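AAR187Cp (Eremothecium gossypii, PDB 3ZIL) probably regulates the establishment of sister-chromatid cohesion by acting on cohesin, and is represented here by its all-helical C-terminal Wap1 domain. Local coordinates at residues 41-46 against 85-90; 79-84 against 119-124. All blocks are in the same frame, centred on the assembly; numbering follows the deposited sequence.

Contact 1: 41-46 against 85-90; sequences NNMLRL and LLQCFI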
ATOM      1  N   ASN A  41     -17.916 -12.349 -26.782  1.00 24.97           N
ATOM      2  CA  ASN A  41     -18.241 -11.444 -27.869  1.00 25.09           C
ATOM      3  C   ASN A  41     -19.450 -10.572 -27.557  1.00 22.82           C
ATOM      4  O   ASN A  41     -19.448  -9.353 -27.854  1.00 20.83           O
ATOM      5  CB  ASN A  41     -18.406 -12.221 -29.192  1.00 27.27           C
ATOM      6  CG  ASN A  41     -17.032 -12.639 -29.791  1.00 30.14           C
ATOM      7  OD1 ASN A  41     -15.979 -12.416 -29.188  1.00 29.56           O
ATOM      8  ND2 ASN A  41     -17.047 -13.257 -30.925  1.00 27.43           N
ATOM      9  N   ASN A  42     -20.471 -11.174 -26.934  1.00 20.59           N
ATOM     10  CA  ASN A  42     -21.600 -10.383 -26.483  1.00 21.82           C
ATOM     11  C   ASN A  42     -21.094  -9.398 -25.419  1.00 19.73           C
ATOM     12  O   ASN A  42     -21.554  -8.263 -25.390  1.00 20.11           O
ATOM     13  CB  ASN A  42     -22.733 -11.240 -25.883  1.00 22.86           C
ATOM     14  CG  ASN A  42     -23.509 -12.024 -26.978  1.00 27.95           C
ATOM     15  OD1 ASN A  42     -24.336 -12.835 -26.688  1.00 34.29           O
ATOM     16  ND2 ASN A  42     -23.229 -11.752 -28.198  1.00 25.75           N
ATOM     17  N   MET A  43     -20.211  -9.840 -24.535  1.00 18.34           N
ATOM     18  CA  MET A  43     -19.787  -8.903 -23.407  1.00 19.80           C
ATOM     19  C   MET A  43     -19.028  -7.718 -24.044  1.00 17.25           C
ATOM     20  O   MET A  43     -19.160  -6.529 -23.621  1.00 20.40           O
ATOM     21  CB  MET A  43     -18.944  -9.652 -22.330  1.00 17.63           C
ATOM     22  CG  MET A  43     -18.562  -8.728 -21.111  1.00 17.88           C
ATOM     23  SD  MET A  43     -17.661  -9.849 -19.960  1.00 24.10           S
ATOM     24  CE  MET A  43     -18.924 -10.976 -19.361  1.00 23.99           C
ATOM     25  N   LEU A  44     -18.213  -8.035 -25.045  1.00 17.91           N
ATOM     26  CA  LEU A  44     -17.491  -6.971 -25.758  1.00 19.26           C
ATOM     27  C   LEU A  44     -18.395  -5.919 -26.374  1.00 22.62           C
ATOM     28  O   LEU A  44     -18.211  -4.672 -26.228  1.00 21.17           O
ATOM     29  CB  LEU A  44     -16.530  -7.567 -26.808  1.00 21.20           C
ATOM     30  CG  LEU A  44     -15.783  -6.585 -27.756  1.00 21.50           C
ATOM     31  CD1 LEU A  44     -14.946  -5.660 -26.832  1.00 20.86           C
ATOM     32  CD2 LEU A  44     -14.888  -7.285 -28.777  1.00 19.35           C
ATOM     33  N   ARG A  45     -19.412  -6.405 -27.056  1.00 23.42           N
ATOM     34  CA  ARG A  45     -20.341  -5.579 -27.707  1.00 21.80           C
ATOM     35  C   ARG A  45     -21.133  -4.763 -26.675  1.00 23.91           C
ATOM     36  O   ARG A  45     -21.433  -3.582 -26.898  1.00 20.50           O
ATOM     37  CB  ARG A  45     -21.199  -6.485 -28.580  1.00 25.84           C
ATOM     38  CG  ARG A  45     -22.455  -5.821 -29.129  1.00 27.80           C
ATOM     39  CD  ARG A  45     -23.027  -6.755 -30.237  1.00 31.99           C
ATOM     40  NE  ARG A  45     -24.091  -6.052 -30.906  1.00 29.31           N
ATOM     41  CZ  ARG A  45     -24.990  -6.586 -31.716  1.00 32.99           C
ATOM     42  NH1 ARG A  45     -24.978  -7.889 -31.988  1.00 26.35           N
ATOM     43  NH2 ARG A  45     -25.942  -5.789 -32.234  1.00 32.40           N
ATOM     44  N   LEU A  46     -21.421  -5.352 -25.507  1.00 22.74           N
ATOM     45  CA  LEU A  46     -22.103  -4.613 -24.434  1.00 22.37           C
ATOM     46  C   LEU A  46     -21.270  -3.440 -23.861  1.00 23.53           C
ATOM     47  O   LEU A  46     -21.807  -2.300 -23.659  1.00 22.09           O
ATOM     48  CB  LEU A  46     -22.478  -5.577 -23.320  1.00 21.67           C
ATOM     49  CG  LEU A  46     -22.965  -5.003 -21.987  1.00 24.41           C
ATOM     50  CD1 LEU A  46     -24.261  -4.245 -22.234  1.00 22.35           C
ATOM     51  CD2 LEU A  46     -23.040  -6.064 -20.847  1.00 21.59           C
ATOM     52  N   LEU A  85     -10.839  -8.433 -18.234  1.00 16.58           N
ATOM     53  CA  LEU A  85     -10.770  -7.033 -18.553  1.00 17.10           C
ATOM     54  C   LEU A  85     -12.128  -6.356 -18.783  1.00 17.34           C
ATOM     55  O   LEU A  85     -12.400  -5.279 -18.235  1.00 16.23           O
ATOM     56  CB  LEU A  85      -9.884  -6.800 -19.751  1.00 17.01           C
ATOM     57  CG  LEU A  85      -9.552  -5.285 -19.898  1.00 20.08           C
ATOM     58  CD1 LEU A  85      -8.753  -4.726 -18.705  1.00 17.81           C
ATOM     59  CD2 LEU A  85      -8.819  -5.005 -21.224  1.00 22.98           C
ATOM     60  N   LEU A  86     -12.966  -6.968 -19.630  1.00 17.41           N
ATOM     61  CA  LEU A  86     -14.304  -6.494 -19.849  1.00 17.44           C
ATOM     62  C   LEU A  86     -15.080  -6.450 -18.531  1.00 16.78           C
ATOM     63  O   LEU A  86     -15.867  -5.544 -18.322  1.00 18.09           O
ATOM     64  CB  LEU A  86     -15.022  -7.449 -20.838  1.00 18.96           C
ATOM     65  CG  LEU A  86     -14.348  -7.653 -22.190  1.00 17.52           C
ATOM     66  CD1 LEU A  86     -15.075  -8.655 -23.140  1.00 18.74           C
ATOM     67  CD2 LEU A  86     -14.099  -6.306 -22.856  1.00 18.20           C
ATOM     68  N   GLN A  87     -14.900  -7.472 -17.671  1.00 16.07           N
ATOM     69  CA  GLN A  87     -15.644  -7.549 -16.450  1.00 17.80           C
ATOM     70  C   GLN A  87     -15.166  -6.455 -15.524  1.00 17.05           C
ATOM     71  O   GLN A  87     -15.997  -5.942 -14.784  1.00 16.24           O
ATOM     72  CB  GLN A  87     -15.487  -8.914 -15.723  1.00 18.38           C
ATOM     73  CG  GLN A  87     -16.220 -10.024 -16.496  1.00 19.74           C
ATOM     74  CD  GLN A  87     -15.873 -11.402 -15.997  1.00 21.30           C
ATOM     75  OE1 GLN A  87     -14.708 -11.791 -15.985  1.00 21.58           O
ATOM     76  NE2 GLN A  87     -16.905 -12.198 -15.691  1.00 18.92           N
ATOM     77  N   CYS A  88     -13.866  -6.165 -15.509  1.00 15.93           N
ATOM     78  CA  CYS A  88     -13.386  -5.020 -14.658  1.00 17.22           C
ATOM     79  C   CYS A  88     -14.020  -3.651 -15.145  1.00 17.65           C
ATOM     80  O   CYS A  88     -14.404  -2.850 -14.323  1.00 18.66           O
ATOM     81  CB  CYS A  88     -11.885  -4.886 -14.730  1.00 16.34           C
ATOM     82  SG  CYS A  88     -10.906  -6.201 -13.993  1.00 20.10           S
ATOM     83  N   PHE A  89     -14.094  -3.397 -16.458  1.00 19.05           N
ATOM     84  CA  PHE A  89     -14.828  -2.231 -16.992  1.00 20.94           C
ATOM     85  C   PHE A  89     -16.318  -2.139 -16.513  1.00 22.69           C
ATOM     86  O   PHE A  89     -16.727  -1.112 -15.994  1.00 22.01           O
ATOM     87  CB  PHE A  89     -14.694  -2.139 -18.538  1.00 22.96           C
ATOM     88  CG  PHE A  89     -15.615  -1.138 -19.148  1.00 27.65           C
ATOM     89  CD1 PHE A  89     -15.350   0.239 -19.044  1.00 26.49           C
ATOM     90  CD2 PHE A  89     -16.806  -1.549 -19.738  1.00 29.76           C
ATOM     91  CE1 PHE A  89     -16.218   1.173 -19.586  1.00 29.79           C
ATOM     92  CE2 PHE A  89     -17.693  -0.604 -20.253  1.00 33.76           C
ATOM     93  CZ  PHE A  89     -17.397   0.758 -20.177  1.00 30.14           C
ATOM     94  N   ILE A  90     -17.087  -3.243 -16.605  1.00 20.68           N
ATOM     95  CA  ILE A  90     -18.423  -3.314 -16.111  1.00 20.33           C
ATOM     96  C   ILE A  90     -18.496  -2.908 -14.624  1.00 21.46           C
ATOM     97  O   ILE A  90     -19.356  -2.067 -14.232  1.00 20.32           O
ATOM     98  CB  ILE A  90     -19.019  -4.730 -16.339  1.00 21.38           C
ATOM     99  CG1 ILE A  90     -19.144  -4.968 -17.835  1.00 23.03           C
ATOM    100  CG2 ILE A  90     -20.315  -4.925 -15.524  1.00 22.82           C
ATOM    101  CD1 ILE A  90     -19.996  -3.911 -18.509  1.00 30.06           C
TER
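Met-43 and Leu-86 form the dense half of this contact. The methionine runs straight out from its helix, CG anti to the backbone N (chi1 -177°), which carries its sulfur across to the other helix: SD lies 3.7 Å from Leu-86 CB and 3.8 Å from Gln-87 CG. A bend at the last torsion then turns CE to within 4.1 Å of Gln-87 CG, the two side chains crossing at about a right angle. Leu-86 answers in the reverse direction. Its CD1 methyl presses on the backbone of the facing helix, 3.7 Å from Leu-44 N, while CD2 meets Leu-44 CD1 at 4.1 Å. With Met-43 reduced to an alanine, Leu-86 CB and Gln-87 CG would probably lose the sulfur packed against them and face a gap between the helices. The pair illustrates helix packing in an all-helical domain of the TPR clan: helices 36-52 and 81-93, separated in sequence by helix 54-72, run in broadly the same direction, the axes of the two short segments 10.1 Å apart and inclined at 38°. Leu-138 of helix 129-141 touches both Leu-44 and Leu-86. The amide of Gln-87 serves a different purpose, its NE2 donating to the carbonyls of Cys-72 and Gly-75, so that the aliphatic part of the chain is what meets Met-43. Toward the C-terminal ends of the segments the fit is looser: Leu-46 CD2 and Ile-90 CD1 approach only to 4.4 Å, although both residues are buried.

Contact 2: 79-84 against 119-124; sequences KQKVTS and EVFPKK
Lys-81, which buries more area here than any other residue of the two segments, shows how a charged side chain can pack through its methylenes. Its CB sits 3.5 Å from Pro-122 CD and 3.7 Å from Phe-121 CE1, so that one methylene touches both rings. The chain then bends at chi2 (-76°) and runs on past the backbone of the loop, bringing CE to 3.7 Å from Val-120 O. Its ammonium group finishes beyond these apolar contacts, where NZ forms a hydrogen bond with Pro-78 O and a salt bridge with Asp-118 OD2. Phe-121 ranks second. With CG anti to the backbone N (chi1 -162°), its ring reaches the helix edge-on: Lys-81 O lies near the ring plane, 3.5 Å from CE1, an arrangement in which the ring's hydrogens face a carbonyl oxygen. One face of the same ring carries Pro-122 CD, displaced toward the rim, and Tyr-135 and Thr-147 also touch the side chain. Val-82, third in buried area, meets the loop at a longer distance, CG2 lying 4.3 Å from Pro-122 CG. In the first turn of the helix, Gln-80 O accepts from Ser-84 N and, on the opposite face of its carbonyl plane, from Ser-84 OG at 2.9 Å. The arrangement is that of an interhelical loop, joining helices 108-116 and 129-141, packed against the N-terminal turn of helix 81-93, with Gln-80 at the N-cap, within the all-helical Wap1 domain of the TPR clan.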
ATOM      1  N   LYS A  79      -7.757 -16.668 -15.614  1.00 28.54           N
ATOM      2  CA  LYS A  79      -7.006 -17.122 -16.792  1.00 31.24           C
ATOM      3  C   LYS A  79      -7.608 -16.607 -18.098  1.00 28.44           C
ATOM      4  O   LYS A  79      -6.940 -16.619 -19.109  1.00 30.45           O
ATOM      5  CB  LYS A  79      -6.886 -18.656 -16.842  1.00 30.86           C
ATOM      6  CG  LYS A  79      -5.900 -19.227 -15.823  1.00 36.41           C
ATOM      7  CD  LYS A  79      -6.220 -20.706 -15.605  1.00 42.52           C
ATOM      8  CE  LYS A  79      -5.264 -21.339 -14.620  1.00 47.97           C
ATOM      9  NZ  LYS A  79      -5.859 -22.617 -14.095  1.00 58.01           N
ATOM     10  N   GLN A  80      -8.853 -16.134 -18.078  1.00 27.63           N
ATOM     11  CA  GLN A  80      -9.438 -15.624 -19.334  1.00 29.39           C
ATOM     12  C   GLN A  80      -9.251 -14.153 -19.302  1.00 27.57           C
ATOM     13  O   GLN A  80     -10.058 -13.436 -18.721  1.00 28.67           O
ATOM     14  CB  GLN A  80     -10.906 -16.040 -19.484  1.00 32.29           C
ATOM     15  CG  GLN A  80     -11.001 -17.572 -19.612  1.00 35.41           C
ATOM     16  CD  GLN A  80     -12.380 -18.167 -19.410  1.00 40.28           C
ATOM     17  OE1 GLN A  80     -13.393 -17.476 -19.253  1.00 48.07           O
ATOM     18  NE2 GLN A  80     -12.426 -19.474 -19.411  1.00 48.82           N
ATOM     19  N   LYS A  81      -8.172 -13.694 -19.922  1.00 27.06           N
ATOM     20  CA  LYS A  81      -7.751 -12.302 -19.670  1.00 25.86           C
ATOM     21  C   LYS A  81      -8.666 -11.268 -20.313  1.00 24.47           C
ATOM     22  O   LYS A  81      -8.913 -10.225 -19.709  1.00 20.35           O
ATOM     23  CB  LYS A  81      -6.324 -12.064 -20.089  1.00 24.91           C
ATOM     24  CG  LYS A  81      -5.281 -12.890 -19.355  1.00 25.54           C
ATOM     25  CD  LYS A  81      -5.114 -12.263 -17.962  1.00 28.86           C
ATOM     26  CE  LYS A  81      -4.117 -13.038 -17.148  1.00 32.41           C
ATOM     27  NZ  LYS A  81      -4.484 -12.805 -15.745  1.00 38.08           N
ATOM     28  N   VAL A  82      -9.196 -11.549 -21.521  1.00 23.56           N
ATOM     29  CA  VAL A  82      -9.938 -10.536 -22.233  1.00 23.38           C
ATOM     30  C   VAL A  82     -11.314 -10.379 -21.565  1.00 21.42           C
ATOM     31  O   VAL A  82     -11.743  -9.276 -21.283  1.00 24.78           O
ATOM     32  CB  VAL A  82     -10.075 -10.784 -23.778  1.00 23.51           C
ATOM     33  CG1 VAL A  82     -11.099  -9.791 -24.345  1.00 21.05           C
ATOM     34  CG2 VAL A  82      -8.742 -10.645 -24.478  1.00 23.65           C
ATOM     35  N   THR A  83     -11.913 -11.500 -21.183  1.00 20.91           N
ATOM     36  CA  THR A  83     -13.198 -11.484 -20.507  1.00 20.54           C
ATOM     37  C   THR A  83     -13.053 -10.747 -19.170  1.00 19.32           C
ATOM     38  O   THR A  83     -13.902  -9.932 -18.806  1.00 20.21           O
ATOM     39  CB  THR A  83     -13.691 -12.913 -20.340  1.00 21.35           C
ATOM     40  OG1 THR A  83     -13.976 -13.433 -21.650  1.00 25.48           O
ATOM     41  CG2 THR A  83     -14.948 -13.002 -19.526  1.00 22.07           C
ATOM     42  N   SER A  84     -11.974 -11.055 -18.464  1.00 16.84           N
ATOM     43  CA  SER A  84     -11.667 -10.436 -17.131  1.00 18.44           C
ATOM     44  C   SER A  84     -11.511  -8.898 -17.180  1.00 16.31           C
ATOM     45  O   SER A  84     -12.006  -8.154 -16.309  1.00 20.63           O
ATOM     46  CB  SER A  84     -10.398 -11.138 -16.641  1.00 16.76           C
ATOM     47  OG  SER A  84     -10.769 -12.406 -16.160  1.00 17.36           O
ATOM     48  N   GLU A 119       1.010  -9.524 -14.333  1.00 25.34           N
ATOM     49  CA  GLU A 119       1.290  -8.480 -15.330  1.00 25.50           C
ATOM     50  C   GLU A 119       1.173  -8.946 -16.802  1.00 28.35           C
ATOM     51  O   GLU A 119       1.245  -8.147 -17.719  1.00 30.25           O
ATOM     52  CB  GLU A 119       2.672  -7.783 -15.129  1.00 25.00           C
ATOM     53  CG  GLU A 119       3.118  -7.343 -13.711  1.00 25.09           C
ATOM     54  CD  GLU A 119       3.750  -8.498 -12.873  1.00 23.08           C
ATOM     55  OE1 GLU A 119       3.164  -9.566 -12.779  1.00 24.04           O
ATOM     56  OE2 GLU A 119       4.785  -8.338 -12.218  1.00 25.61           O
ATOM     57  N   VAL A 120       0.982 -10.213 -17.040  1.00 30.37           N
ATOM     58  CA  VAL A 120       1.007 -10.657 -18.433  1.00 33.08           C
ATOM     59  C   VAL A 120      -0.359 -10.481 -18.992  1.00 28.35           C
ATOM     60  O   VAL A 120      -1.342 -10.940 -18.390  1.00 33.75           O
ATOM     61  CB  VAL A 120       1.322 -12.142 -18.567  1.00 35.24           C
ATOM     62  CG1 VAL A 120       2.790 -12.395 -18.250  1.00 41.74           C
ATOM     63  CG2 VAL A 120       0.292 -13.015 -17.801  1.00 35.71           C
ATOM     64  N   PHE A 121      -0.450  -9.723 -20.065  1.00 25.69           N
ATOM     65  CA  PHE A 121      -1.739  -9.481 -20.688  1.00 27.72           C
ATOM     66  C   PHE A 121      -1.601  -9.729 -22.195  1.00 24.94           C
ATOM     67  O   PHE A 121      -0.662  -9.220 -22.785  1.00 25.34           O
ATOM     68  CB  PHE A 121      -2.245  -8.073 -20.368  1.00 24.81           C
ATOM     69  CG  PHE A 121      -3.707  -7.938 -20.622  1.00 24.50           C
ATOM     70  CD1 PHE A 121      -4.619  -8.452 -19.722  1.00 20.25           C
ATOM     71  CD2 PHE A 121      -4.181  -7.370 -21.816  1.00 23.11           C
ATOM     72  CE1 PHE A 121      -5.995  -8.355 -19.984  1.00 19.52           C
ATOM     73  CE2 PHE A 121      -5.531  -7.335 -22.093  1.00 20.27           C
ATOM     74  CZ  PHE A 121      -6.438  -7.839 -21.191  1.00 21.02           C
ATOM     75  N   PRO A 122      -2.521 -10.505 -22.821  1.00 25.16           N
ATOM     76  CA  PRO A 122      -2.328 -10.717 -24.279  1.00 25.71           C
ATOM     77  C   PRO A 122      -2.424  -9.431 -25.110  1.00 28.80           C
ATOM     78  O   PRO A 122      -3.247  -8.542 -24.820  1.00 28.52           O
ATOM     79  CB  PRO A 122      -3.524 -11.622 -24.669  1.00 26.42           C
ATOM     80  CG  PRO A 122      -4.568 -11.343 -23.594  1.00 28.28           C
ATOM     81  CD  PRO A 122      -3.751 -11.175 -22.332  1.00 26.77           C
ATOM     82  N   LYS A 123      -1.612  -9.335 -26.150  1.00 34.33           N
ATOM     83  CA  LYS A 123      -1.657  -8.179 -27.043  1.00 34.09           C
ATOM     84  C   LYS A 123      -2.589  -8.395 -28.243  1.00 37.59           C
ATOM     85  O   LYS A 123      -2.904  -7.432 -28.943  1.00 42.79           O
ATOM     86  CB  LYS A 123      -0.249  -7.915 -27.548  1.00 44.20           C
ATOM     87  CG  LYS A 123       0.454  -6.721 -26.925  1.00 53.31           C
ATOM     88  CD  LYS A 123       1.756  -6.413 -27.683  1.00 58.72           C
ATOM     89  CE  LYS A 123       2.782  -7.552 -27.587  1.00 53.82           C
ATOM     90  NZ  LYS A 123       3.896  -7.337 -28.560  1.00 51.75           N
ATOM     91  N   LYS A 124      -3.001  -9.637 -28.510  1.00 34.82           N
ATOM     92  CA  LYS A 124      -3.988  -9.952 -29.559  1.00 41.37           C
ATOM     93  C   LYS A 124      -5.295 -10.593 -29.006  1.00 45.25           C
ATOM     94  O   LYS A 124      -5.288 -11.273 -27.966  1.00 43.33           O
ATOM     95  CB  LYS A 124      -3.384 -10.971 -30.528  1.00 45.11           C
ATOM     96  CG  LYS A 124      -2.033 -10.636 -31.115  1.00 44.58           C
ATOM     97  CD  LYS A 124      -1.747 -11.565 -32.286  1.00 53.69           C
ATOM     98  CE  LYS A 124      -0.961 -10.853 -33.381  1.00 56.67           C
ATOM     99  NZ  LYS A 124      -0.641 -11.778 -34.521  1.00 63.54           N
TER

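Helix 81-93 serves both contacts, whose centres lie 13 Å apart: its first turn receives the 119-124 loop in contact 2, and the following turns pack on helix 36-52 in contact 1. Contact 2 is a surface contact, with no buried residue among those that touch; every touching residue of contact 1 is buried. Their chemistry follows. Neither has a hydrogen bond across its segments, but contact 1 relies on aliphatic chains and a thioether, whereas contact 2 combines aromatic and proline rings, a carbonyl oxygen at a ring edge, and a lysine whose charge is met outside the two segments. The two are continuous, since Leu-85 CD2 lies 3.7 Å from Phe-121 CZ and Met-43 SD packs near Thr-83 O.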